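Local structure of SA2223 protein (Staphylococcus aureus, 5KAT) at residues 134-139 with 148-153; 97-102 with 118-123; 60-65 with 130-135. The protein is of unconfirmed function but belongs to the integron-associated effector-binding family and binds the lipophilic cation tetraphenylphosphonium, so it probably recognises lipophilic cations. One frame throughout, in Å; residues are numbered along the deposited sequence.

Contact 1: residues 134-139 with 148-153. With P4P (tetraphenylphosphonium), chain B.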
loop_
_atom_site.group_PDB
_atom_site.type_symbol
_atom_site.label_atom_id
_atom_site.label_comp_id
_atom_site.label_asym_id
_atom_site.label_seq_id
_atom_site.Cartn_x
_atom_site.Cartn_y
_atom_site.Cartn_z
ATOM N N PHE A 134 1.062 -1.291 2.181
ATOM C CA PHE A 134 0.304 -0.520 1.207
ATOM C C PHE A 134 -1.196 -0.489 1.443
ATOM O O PHE A 134 -1.768 -1.343 2.124
ATOM C CB PHE A 134 0.586 -1.039 -0.210
ATOM C CG PHE A 134 0.260 -2.497 -0.428
ATOM C CD1 PHE A 134 1.206 -3.478 -0.179
ATOM C CD2 PHE A 134 -0.971 -2.878 -0.935
ATOM C CE1 PHE A 134 0.917 -4.813 -0.400
ATOM C CE2 PHE A 134 -1.266 -4.211 -1.159
ATOM C CZ PHE A 134 -0.320 -5.181 -0.891
ATOM N N GLU A 135 -1.800 0.560 0.893
ATOM C CA GLU A 135 -3.236 0.661 0.740
ATOM C C GLU A 135 -3.585 0.122 -0.643
ATOM O O GLU A 135 -2.871 0.399 -1.611
ATOM C CB GLU A 135 -3.710 2.112 0.883
ATOM C CG GLU A 135 -3.145 2.866 2.083
ATOM C CD GLU A 135 -2.742 4.290 1.733
ATOM O OE1 GLU A 135 -3.558 5.011 1.122
ATOM O OE2 GLU A 135 -1.600 4.684 2.053
ATOM N N LEU A 136 -4.670 -0.646 -0.729
ATOM C CA LEU A 136 -5.176 -1.142 -2.009
ATOM C C LEU A 136 -6.572 -0.589 -2.258
ATOM O O LEU A 136 -7.483 -0.806 -1.457
ATOM C CB LEU A 136 -5.201 -2.672 -2.034
ATOM C CG LEU A 136 -5.700 -3.312 -3.334
ATOM C CD1 LEU A 136 -4.741 -3.041 -4.484
ATOM C CD2 LEU A 136 -5.888 -4.804 -3.143
ATOM N N TYR A 137 -6.724 0.123 -3.374
ATOM C CA TYR A 137 -7.983 0.774 -3.732
ATOM C C TYR A 137 -8.649 0.096 -4.915
ATOM O O TYR A 137 -8.235 0.279 -6.060
ATOM C CB TYR A 137 -7.751 2.249 -4.060
ATOM C CG TYR A 137 -7.279 3.056 -2.884
ATOM C CD1 TYR A 137 -8.188 3.584 -1.977
ATOM C CD2 TYR A 137 -5.928 3.288 -2.673
ATOM C CE1 TYR A 137 -7.767 4.318 -0.896
ATOM C CE2 TYR A 137 -5.495 4.021 -1.593
ATOM C CZ TYR A 137 -6.422 4.535 -0.704
ATOM O OH TYR A 137 -6.011 5.274 0.381
ATOM N N GLN A 138 -9.681 -0.688 -4.618
ATOM C CA GLN A 138 -10.479 -1.364 -5.630
ATOM C C GLN A 138 -11.354 -0.368 -6.379
ATOM O O GLN A 138 -11.507 0.777 -5.952
ATOM C CB GLN A 138 -11.361 -2.432 -4.982
ATOM C CG GLN A 138 -12.404 -1.850 -4.020
ATOM C CD GLN A 138 -13.348 -2.893 -3.446
ATOM O OE1 GLN A 138 -13.586 -3.939 -4.053
ATOM N NE2 GLN A 138 -13.895 -2.608 -2.268
ATOM N N ASP A 139 -11.942 -0.811 -7.485
ATOM C CA ASP A 139 -12.912 0.006 -8.206
ATOM C C ASP A 139 -14.100 0.314 -7.302
ATOM O O ASP A 139 -14.514 -0.526 -6.504
ATOM C CB ASP A 139 -13.391 -0.703 -9.475
ATOM C CG ASP A 139 -12.342 -0.719 -10.568
ATOM O OD1 ASP A 139 -11.792 0.357 -10.892
ATOM O OD2 ASP A 139 -12.067 -1.813 -11.106
ATOM N N ILE A 148 -14.667 0.152 0.648
ATOM C CA ILE A 148 -13.657 -0.527 1.447
ATOM C C ILE A 148 -12.273 -0.351 0.844
ATOM O O ILE A 148 -12.034 -0.709 -0.311
ATOM C CB ILE A 148 -13.968 -2.033 1.588
ATOM C CG1 ILE A 148 -15.265 -2.230 2.380
ATOM C CG2 ILE A 148 -12.826 -2.762 2.295
ATOM C CD1 ILE A 148 -15.785 -3.657 2.384
ATOM N N THR A 149 -11.373 0.211 1.644
ATOM C CA THR A 149 -9.949 0.239 1.337
ATOM C C THR A 149 -9.266 -0.876 2.129
ATOM O O THR A 149 -9.576 -1.077 3.302
ATOM C CB THR A 149 -9.312 1.596 1.699
ATOM O OG1 THR A 149 -10.022 2.654 1.044
ATOM C CG2 THR A 149 -7.853 1.639 1.281
ATOM N N GLU A 150 -8.358 -1.610 1.490
ATOM C CA GLU A 150 -7.577 -2.622 2.196
ATOM C C GLU A 150 -6.213 -2.066 2.567
ATOM O O GLU A 150 -5.611 -1.312 1.800
ATOM C CB GLU A 150 -7.412 -3.889 1.350
ATOM C CG GLU A 150 -8.673 -4.734 1.238
ATOM C CD GLU A 150 -8.480 -5.955 0.359
ATOM O OE1 GLU A 150 -7.353 -6.163 -0.133
ATOM O OE2 GLU A 150 -9.455 -6.704 0.155
ATOM N N ILE A 151 -5.745 -2.441 3.754
ATOM C CA ILE A 151 -4.434 -2.046 4.248
ATOM C C ILE A 151 -3.610 -3.301 4.517
ATOM O O ILE A 151 -3.948 -4.101 5.396
ATOM C CB ILE A 151 -4.544 -1.202 5.525
ATOM C CG1 ILE A 151 -5.318 0.087 5.239
ATOM C CG2 ILE A 151 -3.159 -0.868 6.069
ATOM C CD1 ILE A 151 -5.729 0.846 6.485
ATOM N N TRP A 152 -2.534 -3.461 3.749
ATOM C CA TRP A 152 -1.697 -4.658 3.800
ATOM C C TRP A 152 -0.416 -4.413 4.584
ATOM O O TRP A 152 0.443 -3.648 4.148
ATOM C CB TRP A 152 -1.352 -5.122 2.382
ATOM C CG TRP A 152 -2.511 -5.658 1.613
ATOM C CD1 TRP A 152 -3.663 -4.998 1.288
ATOM C CD2 TRP A 152 -2.628 -6.970 1.051
ATOM N NE1 TRP A 152 -4.492 -5.824 0.564
ATOM C CE2 TRP A 152 -3.879 -7.039 0.406
ATOM C CE3 TRP A 152 -1.793 -8.093 1.031
ATOM C CZ2 TRP A 152 -4.316 -8.185 -0.250
ATOM C CZ3 TRP A 152 -2.231 -9.231 0.380
ATOM C CH2 TRP A 152 -3.481 -9.269 -0.251
ATOM N N MET A 153 -0.298 -5.071 5.734
ATOM C CA MET A 153 0.888 -4.977 6.586
ATOM C C MET A 153 1.664 -6.296 6.559
ATOM O O MET A 153 1.129 -7.333 6.943
ATOM C CB MET A 153 0.491 -4.637 8.025
ATOM C CG MET A 153 -0.186 -3.283 8.180
ATOM S SD MET A 153 0.964 -1.900 7.999
ATOM C CE MET A 153 -0.155 -0.551 7.650
HETATM P P P4P B . 5.241 0.383 11.145
HETATM C C1A P4P B . 3.833 1.383 10.582
HETATM C C2A P4P B . 3.982 2.733 10.316
HETATM C C3A P4P B . 2.891 3.474 9.885
HETATM C C4A P4P B . 1.654 2.869 9.721
HETATM C C5A P4P B . 1.507 1.519 9.988
HETATM C C6A P4P B . 2.596 0.776 10.417
HETATM C C1C P4P B . 5.028 0.044 12.924
HETATM C C6C P4P B . 4.042 0.712 13.639
HETATM C C5C P4P B . 3.871 0.466 14.994
HETATM C C4C P4P B . 4.688 -0.449 15.639
HETATM C C3C P4P B . 5.673 -1.116 14.928
HETATM C C2C P4P B . 5.844 -0.869 13.573
HETATM C C1D P4P B . 5.203 -1.143 10.156
HETATM C C6D P4P B . 5.749 -1.167 8.883
HETATM C C5D P4P B . 5.715 -2.326 8.121
HETATM C C4D P4P B . 5.124 -3.468 8.633
HETATM C C3D P4P B . 4.565 -3.441 9.898
HETATM C C2D P4P B . 4.606 -2.284 10.660
HETATM C C6B P4P B . 7.652 1.507 11.980
HETATM C C5B P4P B . 8.859 2.168 11.800
HETATM C C4B P4P B . 9.239 2.582 10.534
HETATM C C3B P4P B . 8.412 2.335 9.450
HETATM C C2B P4P B . 7.207 1.674 9.631
HETATM C C1B P4P B . 6.821 1.256 10.896
HETATM O O HOH W 1 -9.940 -1.671 -1.863
#

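Contact 2: residues 97-102 with 118-123. With P4P (tetraphenylphosphonium), chain B.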
loop_
_atom_site.group_PDB
_atom_site.type_symbol
_atom_site.label_atom_id
_atom_site.label_comp_id
_atom_site.label_asym_id
_atom_site.label_seq_id
_atom_site.Cartn_x
_atom_site.Cartn_y
_atom_site.Cartn_z
ATOM N N MET A 97 -0.891 -9.208 7.274
ATOM C CA MET A 97 -2.147 -8.941 7.962
ATOM C C MET A 97 -2.900 -7.927 7.114
ATOM O O MET A 97 -2.392 -6.830 6.867
ATOM C CB MET A 97 -1.922 -8.389 9.369
ATOM C CG MET A 97 -1.097 -9.277 10.286
ATOM S SD MET A 97 -0.714 -8.441 11.844
ATOM C CE MET A 97 -1.955 -9.116 12.933
ATOM N N VAL A 98 -4.091 -8.291 6.653
ATOM C CA VAL A 98 -4.861 -7.416 5.773
ATOM C C VAL A 98 -6.073 -6.864 6.519
ATOM O O VAL A 98 -6.955 -7.614 6.948
ATOM C CB VAL A 98 -5.305 -8.151 4.499
ATOM C CG1 VAL A 98 -6.027 -7.197 3.549
ATOM C CG2 VAL A 98 -4.100 -8.767 3.800
ATOM N N PHE A 99 -6.089 -5.544 6.682
ATOM C CA PHE A 99 -7.154 -4.856 7.400
ATOM C C PHE A 99 -8.084 -4.164 6.412
ATOM O O PHE A 99 -7.698 -3.888 5.274
ATOM C CB PHE A 99 -6.568 -3.833 8.384
ATOM C CG PHE A 99 -5.580 -4.419 9.361
ATOM C CD1 PHE A 99 -4.250 -4.590 9.008
ATOM C CD2 PHE A 99 -5.979 -4.791 10.635
ATOM C CE1 PHE A 99 -3.337 -5.130 9.904
ATOM C CE2 PHE A 99 -5.072 -5.330 11.536
ATOM C CZ PHE A 99 -3.750 -5.499 11.168
ATOM N N GLU A 100 -9.307 -3.887 6.856
ATOM C CA GLU A 100 -10.289 -3.197 6.034
ATOM C C GLU A 100 -10.686 -1.871 6.659
ATOM O O GLU A 100 -11.035 -1.806 7.840
ATOM C CB GLU A 100 -11.532 -4.065 5.827
ATOM C CG GLU A 100 -11.344 -5.164 4.798
ATOM C CD GLU A 100 -12.632 -5.901 4.487
ATOM O OE1 GLU A 100 -13.630 -5.686 5.204
ATOM O OE2 GLU A 100 -12.648 -6.692 3.525
ATOM N N ALA A 101 -10.609 -0.819 5.853
ATOM C CA ALA A 101 -11.103 0.496 6.230
ATOM C C ALA A 101 -12.334 0.804 5.401
ATOM O O ALA A 101 -12.226 1.033 4.198
ATOM C CB ALA A 101 -10.036 1.561 6.013
ATOM N N GLN A 102 -13.503 0.797 6.035
ATOM C CA GLN A 102 -14.745 1.095 5.333
ATOM C C GLN A 102 -15.190 2.529 5.591
ATOM O O GLN A 102 -15.322 2.952 6.737
ATOM C CB GLN A 102 -15.853 0.123 5.745
ATOM C CG GLN A 102 -17.137 0.299 4.942
ATOM C CD GLN A 102 -18.094 -0.867 5.100
ATOM O OE1 GLN A 102 -18.287 -1.385 6.202
ATOM N NE2 GLN A 102 -18.695 -1.291 3.993
ATOM N N HIS A 118 -1.685 1.357 16.268
ATOM C CA HIS A 118 -1.748 1.009 17.678
ATOM C C HIS A 118 -1.831 -0.504 17.862
ATOM O O HIS A 118 -1.255 -1.052 18.798
ATOM C CB HIS A 118 -2.948 1.689 18.337
ATOM C CG HIS A 118 -3.066 1.420 19.804
ATOM N ND1 HIS A 118 -2.284 2.058 20.743
ATOM C CD2 HIS A 118 -3.876 0.584 20.495
ATOM C CE1 HIS A 118 -2.607 1.625 21.949
ATOM N NE2 HIS A 118 -3.571 0.731 21.827
ATOM N N TYR A 119 -2.538 -1.180 16.962
ATOM C CA TYR A 119 -2.760 -2.617 17.097
ATOM C C TYR A 119 -1.479 -3.439 16.927
ATOM O O TYR A 119 -1.219 -4.357 17.704
ATOM C CB TYR A 119 -3.802 -3.089 16.081
ATOM C CG TYR A 119 -4.085 -4.574 16.146
ATOM C CD1 TYR A 119 -4.880 -5.104 17.151
ATOM C CD2 TYR A 119 -3.559 -5.444 15.200
ATOM C CE1 TYR A 119 -5.141 -6.461 17.216
ATOM C CE2 TYR A 119 -3.817 -6.806 15.256
ATOM C CZ TYR A 119 -4.609 -7.306 16.266
ATOM O OH TYR A 119 -4.869 -8.656 16.333
ATOM N N ILE A 120 -0.685 -3.114 15.913
ATOM C CA ILE A 120 0.497 -3.915 15.593
ATOM C C ILE A 120 1.675 -3.630 16.526
ATOM O O ILE A 120 2.727 -4.257 16.409
ATOM C CB ILE A 120 0.951 -3.689 14.139
ATOM C CG1 ILE A 120 1.315 -2.219 13.913
ATOM C CG2 ILE A 120 -0.131 -4.164 13.180
ATOM C CD1 ILE A 120 1.663 -1.889 12.488
ATOM N N HIS A 121 1.496 -2.683 17.444
ATOM C CA HIS A 121 2.477 -2.423 18.498
ATOM C C HIS A 121 2.779 -3.678 19.305
ATOM O O HIS A 121 3.858 -3.815 19.880
ATOM C CB HIS A 121 1.973 -1.343 19.459
ATOM C CG HIS A 121 2.571 0.009 19.238
ATOM N ND1 HIS A 121 3.725 0.420 19.869
ATOM C CD2 HIS A 121 2.162 1.055 18.482
ATOM C CE1 HIS A 121 4.007 1.657 19.502
ATOM N NE2 HIS A 121 3.077 2.064 18.658
ATOM N N GLN A 122 1.796 -4.571 19.371
ATOM C CA GLN A 122 1.884 -5.773 20.193
ATOM C C GLN A 122 2.458 -6.947 19.414
ATOM O O GLN A 122 2.480 -8.077 19.912
ATOM C CB GLN A 122 0.502 -6.153 20.726
ATOM C CG GLN A 122 -0.320 -4.989 21.257
ATOM C CD GLN A 122 -1.795 -5.329 21.342
ATOM O OE1 GLN A 122 -2.325 -5.574 22.427
ATOM N NE2 GLN A 122 -2.466 -5.353 20.192
ATOM N N TYR A 123 2.899 -6.677 18.187
ATOM C CA TYR A 123 3.458 -7.699 17.310
ATOM C C TYR A 123 4.852 -7.293 16.822
ATOM O O TYR A 123 5.174 -7.439 15.643
ATOM C CB TYR A 123 2.523 -7.939 16.119
ATOM C CG TYR A 123 1.167 -8.477 16.529
ATOM C CD1 TYR A 123 0.146 -7.623 16.933
ATOM C CD2 TYR A 123 0.912 -9.840 16.524
ATOM C CE1 TYR A 123 -1.092 -8.116 17.314
ATOM C CE2 TYR A 123 -0.319 -10.342 16.903
ATOM C CZ TYR A 123 -1.317 -9.478 17.297
ATOM O OH TYR A 123 -2.537 -9.987 17.674
HETATM P P P4P B . 5.241 0.383 11.145
HETATM C C1A P4P B . 3.833 1.383 10.582
HETATM C C2A P4P B . 3.982 2.733 10.316
HETATM C C3A P4P B . 2.891 3.474 9.885
HETATM C C4A P4P B . 1.654 2.869 9.721
HETATM C C5A P4P B . 1.507 1.519 9.988
HETATM C C6A P4P B . 2.596 0.776 10.417
HETATM C C1C P4P B . 5.028 0.044 12.924
HETATM C C6C P4P B . 4.042 0.712 13.639
HETATM C C5C P4P B . 3.871 0.466 14.994
HETATM C C4C P4P B . 4.688 -0.449 15.639
HETATM C C3C P4P B . 5.673 -1.116 14.928
HETATM C C2C P4P B . 5.844 -0.869 13.573
HETATM C C1D P4P B . 5.203 -1.143 10.156
HETATM C C6D P4P B . 5.749 -1.167 8.883
HETATM C C5D P4P B . 5.715 -2.326 8.121
HETATM C C4D P4P B . 5.124 -3.468 8.633
HETATM C C3D P4P B . 4.565 -3.441 9.898
HETATM C C2D P4P B . 4.606 -2.284 10.660
HETATM C C6B P4P B . 7.652 1.507 11.980
HETATM C C5B P4P B . 8.859 2.168 11.800
HETATM C C4B P4P B . 9.239 2.582 10.534
HETATM C C3B P4P B . 8.412 2.335 9.450
HETATM C C2B P4P B . 7.207 1.674 9.631
HETATM C C1B P4P B . 6.821 1.256 10.896
#

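Contact 3: residues 60-65 with 130-135. With P4P (tetraphenylphosphonium), chain B.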
loop_
_atom_site.group_PDB
_atom_site.type_symbol
_atom_site.label_atom_id
_atom_site.label_comp_id
_atom_site.label_asym_id
_atom_site.label_seq_id
_atom_site.Cartn_x
_atom_site.Cartn_y
_atom_site.Cartn_z
ATOM N N LEU A 60 1.924 2.477 -1.923
ATOM C CA LEU A 60 2.899 1.791 -1.082
ATOM C C LEU A 60 3.801 2.770 -0.338
ATOM O O LEU A 60 4.347 3.692 -0.939
ATOM C CB LEU A 60 3.776 0.858 -1.922
ATOM C CG LEU A 60 3.089 -0.222 -2.759
ATOM C CD1 LEU A 60 3.034 0.192 -4.226
ATOM C CD2 LEU A 60 3.793 -1.565 -2.593
ATOM N N CYS A 61 3.962 2.549 0.964
ATOM C CA CYS A 61 4.974 3.250 1.746
ATOM C C CYS A 61 6.239 2.404 1.759
ATOM O O CYS A 61 6.246 1.293 2.291
ATOM C CB CYS A 61 4.491 3.520 3.174
ATOM S SG CYS A 61 3.086 4.651 3.273
ATOM N N ILE A 62 7.297 2.936 1.157
ATOM C CA ILE A 62 8.568 2.239 1.037
ATOM C C ILE A 62 9.599 2.931 1.919
ATOM O O ILE A 62 9.860 4.125 1.744
ATOM C CB ILE A 62 9.061 2.219 -0.431
ATOM C CG1 ILE A 62 8.000 1.595 -1.345
ATOM C CG2 ILE A 62 10.382 1.467 -0.548
ATOM C CD1 ILE A 62 8.248 1.830 -2.818
ATOM N N PRO A 63 10.182 2.197 2.881
ATOM C CA PRO A 63 11.229 2.819 3.697
ATOM C C PRO A 63 12.537 2.926 2.924
ATOM O O PRO A 63 12.874 2.004 2.184
ATOM C CB PRO A 63 11.359 1.863 4.890
ATOM C CG PRO A 63 10.977 0.533 4.341
ATOM C CD PRO A 63 9.920 0.803 3.292
ATOM N N GLU A 64 13.246 4.041 3.084
ATOM C CA GLU A 64 14.566 4.211 2.483
ATOM C C GLU A 64 15.619 4.025 3.565
ATOM O O GLU A 64 15.346 4.245 4.739
ATOM C CB GLU A 64 14.701 5.588 1.829
ATOM C CG GLU A 64 13.649 5.888 0.761
ATOM C CD GLU A 64 13.821 5.068 -0.506
ATOM O OE1 GLU A 64 14.896 4.459 -0.689
ATOM O OE2 GLU A 64 12.877 5.041 -1.327
ATOM N N LEU A 65 16.826 3.638 3.170
ATOM C CA LEU A 65 17.854 3.279 4.140
ATOM C C LEU A 65 18.378 4.483 4.918
ATOM O O LEU A 65 18.927 4.319 6.008
ATOM C CB LEU A 65 19.020 2.569 3.444
ATOM C CG LEU A 65 18.708 1.217 2.796
ATOM C CD1 LEU A 65 19.963 0.632 2.180
ATOM C CD2 LEU A 65 18.111 0.240 3.794
ATOM N N SER A 130 11.171 -3.096 7.372
ATOM C CA SER A 130 11.945 -2.800 6.172
ATOM C C SER A 130 11.168 -3.110 4.896
ATOM O O SER A 130 11.598 -2.750 3.797
ATOM C CB SER A 130 13.247 -3.599 6.183
ATOM O OG SER A 130 12.974 -4.986 6.078
ATOM N N ALA A 131 10.033 -3.789 5.042
ATOM C CA ALA A 131 9.219 -4.188 3.899
ATOM C C ALA A 131 8.100 -3.180 3.651
ATOM O O ALA A 131 7.549 -2.630 4.598
ATOM C CB ALA A 131 8.638 -5.565 4.124
ATOM N N PRO A 132 7.748 -2.939 2.377
ATOM C CA PRO A 132 6.657 -1.992 2.128
ATOM C C PRO A 132 5.314 -2.479 2.669
ATOM O O PRO A 132 5.043 -3.682 2.647
ATOM C CB PRO A 132 6.612 -1.892 0.597
ATOM C CG PRO A 132 7.911 -2.464 0.119
ATOM C CD PRO A 132 8.297 -3.486 1.126
ATOM N N PHE A 133 4.504 -1.548 3.169
ATOM C CA PHE A 133 3.091 -1.805 3.430
ATOM C C PHE A 133 2.307 -0.925 2.474
ATOM O O PHE A 133 2.841 0.072 1.978
ATOM C CB PHE A 133 2.711 -1.531 4.895
ATOM C CG PHE A 133 2.847 -0.087 5.323
ATOM C CD1 PHE A 133 1.842 0.832 5.059
ATOM C CD2 PHE A 133 3.962 0.337 6.032
ATOM C CE1 PHE A 133 1.963 2.151 5.464
ATOM C CE2 PHE A 133 4.085 1.654 6.440
ATOM C CZ PHE A 133 3.082 2.559 6.159
ATOM N N PHE A 134 1.062 -1.291 2.181
ATOM C CA PHE A 134 0.304 -0.520 1.207
ATOM C C PHE A 134 -1.196 -0.489 1.443
ATOM O O PHE A 134 -1.768 -1.343 2.124
ATOM C CB PHE A 134 0.586 -1.039 -0.210
ATOM C CG PHE A 134 0.260 -2.497 -0.428
ATOM C CD1 PHE A 134 1.206 -3.478 -0.179
ATOM C CD2 PHE A 134 -0.971 -2.878 -0.935
ATOM C CE1 PHE A 134 0.917 -4.813 -0.400
ATOM C CE2 PHE A 134 -1.266 -4.211 -1.159
ATOM C CZ PHE A 134 -0.320 -5.181 -0.891
ATOM N N GLU A 135 -1.800 0.560 0.893
ATOM C CA GLU A 135 -3.236 0.661 0.740
ATOM C C GLU A 135 -3.585 0.122 -0.643
ATOM O O GLU A 135 -2.871 0.399 -1.611
ATOM C CB GLU A 135 -3.710 2.112 0.883
ATOM C CG GLU A 135 -3.145 2.866 2.083
ATOM C CD GLU A 135 -2.742 4.290 1.733
ATOM O OE1 GLU A 135 -3.558 5.011 1.122
ATOM O OE2 GLU A 135 -1.600 4.684 2.053
HETATM P P P4P B . 5.241 0.383 11.145
HETATM C C1A P4P B . 3.833 1.383 10.582
HETATM C C2A P4P B . 3.982 2.733 10.316
HETATM C C3A P4P B . 2.891 3.474 9.885
HETATM C C4A P4P B . 1.654 2.869 9.721
HETATM C C5A P4P B . 1.507 1.519 9.988
HETATM C C6A P4P B . 2.596 0.776 10.417
HETATM C C1C P4P B . 5.028 0.044 12.924
HETATM C C6C P4P B . 4.042 0.712 13.639
HETATM C C5C P4P B . 3.871 0.466 14.994
HETATM C C4C P4P B . 4.688 -0.449 15.639
HETATM C C3C P4P B . 5.673 -1.116 14.928
HETATM C C2C P4P B . 5.844 -0.869 13.573
HETATM C C1D P4P B . 5.203 -1.143 10.156
HETATM C C6D P4P B . 5.749 -1.167 8.883
HETATM C C5D P4P B . 5.715 -2.326 8.121
HETATM C C4D P4P B . 5.124 -3.468 8.633
HETATM C C3D P4P B . 4.565 -3.441 9.898
HETATM C C2D P4P B . 4.606 -2.284 10.660
HETATM C C6B P4P B . 7.652 1.507 11.980
HETATM C C5B P4P B . 8.859 2.168 11.800
HETATM C C4B P4P B . 9.239 2.582 10.534
HETATM C C3B P4P B . 8.412 2.335 9.450
HETATM C C2B P4P B . 7.207 1.674 9.631
HETATM C C1B P4P B . 6.821 1.256 10.896
#

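Contact 1: residues 134-139 with 148-153
Phe134 and Leu136 pair with Trp152 and Glu150 as the two strands of an antiparallel beta hairpin, 133-137 and 148-155, within the closed six-stranded sheet of this effector-binding domain. Both pairs are of the hydrogen-bonded kind, and four backbone bonds lace them together. The straightest runs from Trp152 N to Phe134 O, 2.8 Å with 174° at the hydrogen, and Leu136 N reaches Glu150 O at the same length. Between them, Glu135 and Ile151 form a non-hydrogen-bonded pair; their backbones bond outward instead, to Gly59 and Phe99 in the flanking strands.

Past Leu136 the strands part and a water takes over. It donates to Leu136 O and to Ile148 O, and accepts from Gln138 N at 2.9 Å. Leu136 O thus serves both this water and Glu150 N, while Ile148 O has a second, weak donor in the Gln138 amide NE2.

Several side chains pair their polar ends within their own strand. Trp152 NE1 donates its N-H to Glu150 OE1 at 3.0 Å, which ties the indole's edge to a carboxylate two residues back. That helps fix the indole against Phe134 in an offset stack, planes 15° apart, with Phe134 CZ only 3.4 Å from Trp152 CG. With chi1 at 58°, Phe134 CG sits between its own N and carbonyl carbon, which swings the ring across to its neighbour's CB and five-membered ring. Around the Glu135, Tyr137 and Thr149 face, Tyr137 OH donates to Glu135 OE1 at 2.6 Å, and Tyr71 holds the other carboxylate oxygen. On the same side of the sheet, the methyl Thr149 CG2 lies over the Tyr137 ring face, 3.9 Å from its centroid.

Contact 2: residues 97-102 with 118-123
Met97 pushes its terminal methyl in among the aromatic rings of Tyr119 and Tyr123, where the last turn of helix 107-119 lies over strand 87-102. The close part of the contact is here. Met97 CE meets Tyr119 at the ring edge, near its plane, 3.8 Å from CE2, and the two side chains cross at about a right angle. Phe99, two residues on along the same strand face, brings CE2 to within 4.0 Å of Tyr119 CD2, meeting the ring obliquely, so CD2 and CE2 of the tyrosine touch both strand residues. With chi1 at 180° Tyr119 CG stands opposite its backbone N, and the ring reaches down from the helix to the sheet.

Packing slackens beyond this. Met97 CE is 4.4 Å from Tyr123 CZ, over the ring's face, while the sulfur makes a longer Met-aromatic contact, SD 5.1 Å from the Tyr123 centroid and only 12° off the normal. Phe99 CZ touches Ile120 CG2 at the same loose 4.4 Å. On the outer side the helix gives way to a short 3-10 segment whose backbone bonds at His121 N and Gln122 N are weak. There the exposed Gln122 folds back: NE2 donates to Tyr119 O at 3.0 Å in a nearly straight bond, 168°, using a lone pair in the carbonyl plane and capturing an oxygen near the helix end.

Ile120 also serves the ligand. Its CD1 lies 3.5 Å from C2D of tetraphenylphosphonium, and the exposed His121 lays one ring face against another phenyl group. The residues just after the helix, packed on the sheet through Ile120, thus form one wall of an apolar binding site, consistent with an effector-binding domain that accepts lipophilic cations.

Contact 3: residues 60-65 with 130-135
Phe133 O takes the backbone N-H of Cys61 at 2.9 Å, the donor lying almost straight out from the carbonyl, and Leu60 CA adds a C-H...O contact to the same oxygen. The return bond, from Phe133 N to Cys61 O, is weak at 3.4 Å, and Pro132 CA crowds in on that acceptor too. Together they make one hydrogen-bonded antiparallel pair, with the strands drawing apart toward Pro63, whose CG rests on Ser130 O.

On the face of Leu60 and Phe134, Leu60 CG packs 3.7 Å from Phe134 CB, the side chains running side by side. On the other face, chi1 of 64° swings the Phe133 ring back over Cys61: Cys61 CB sits 3.4 Å from Phe133 CZ, above the ring but toward its rim, and the sulfur meets the ring obliquely, SG 4.2 Å from the centroid. Over the opposite face lies C5A of tetraphenylphosphonium, 4.3 Å above the ring plane and toward its rim, while C6D of another phenyl comes 3.7 Å from Phe133 CD2. The phenylalanine is therefore sandwiched between strand 57-63 and the ligand, as an aromatic wall of a lipophilic-cation site built on an antiparallel sheet.

In the fold
Contacts 1 and 3 grip strand 133-137 from its two edges, sharing Phe134 and Glu135, and so join three neighbouring strands of the sheet; contact 2 instead lays a helix end on strand 87-102, which bonds to the far edge of 148-153. Contacts 1 and 3 are held by backbone pairing, more complete in contact 1. Contact 2 is buried but further from the centre of the chain, and joins its segments through apolar and aromatic side chains. Contacts 1 and 3 mix buried residues with exposed ends. All three touch tetraphenylphosphonium, through Met153, Ile120 with His121, and Phe133, and Met153 CE packs on Phe133 beside it.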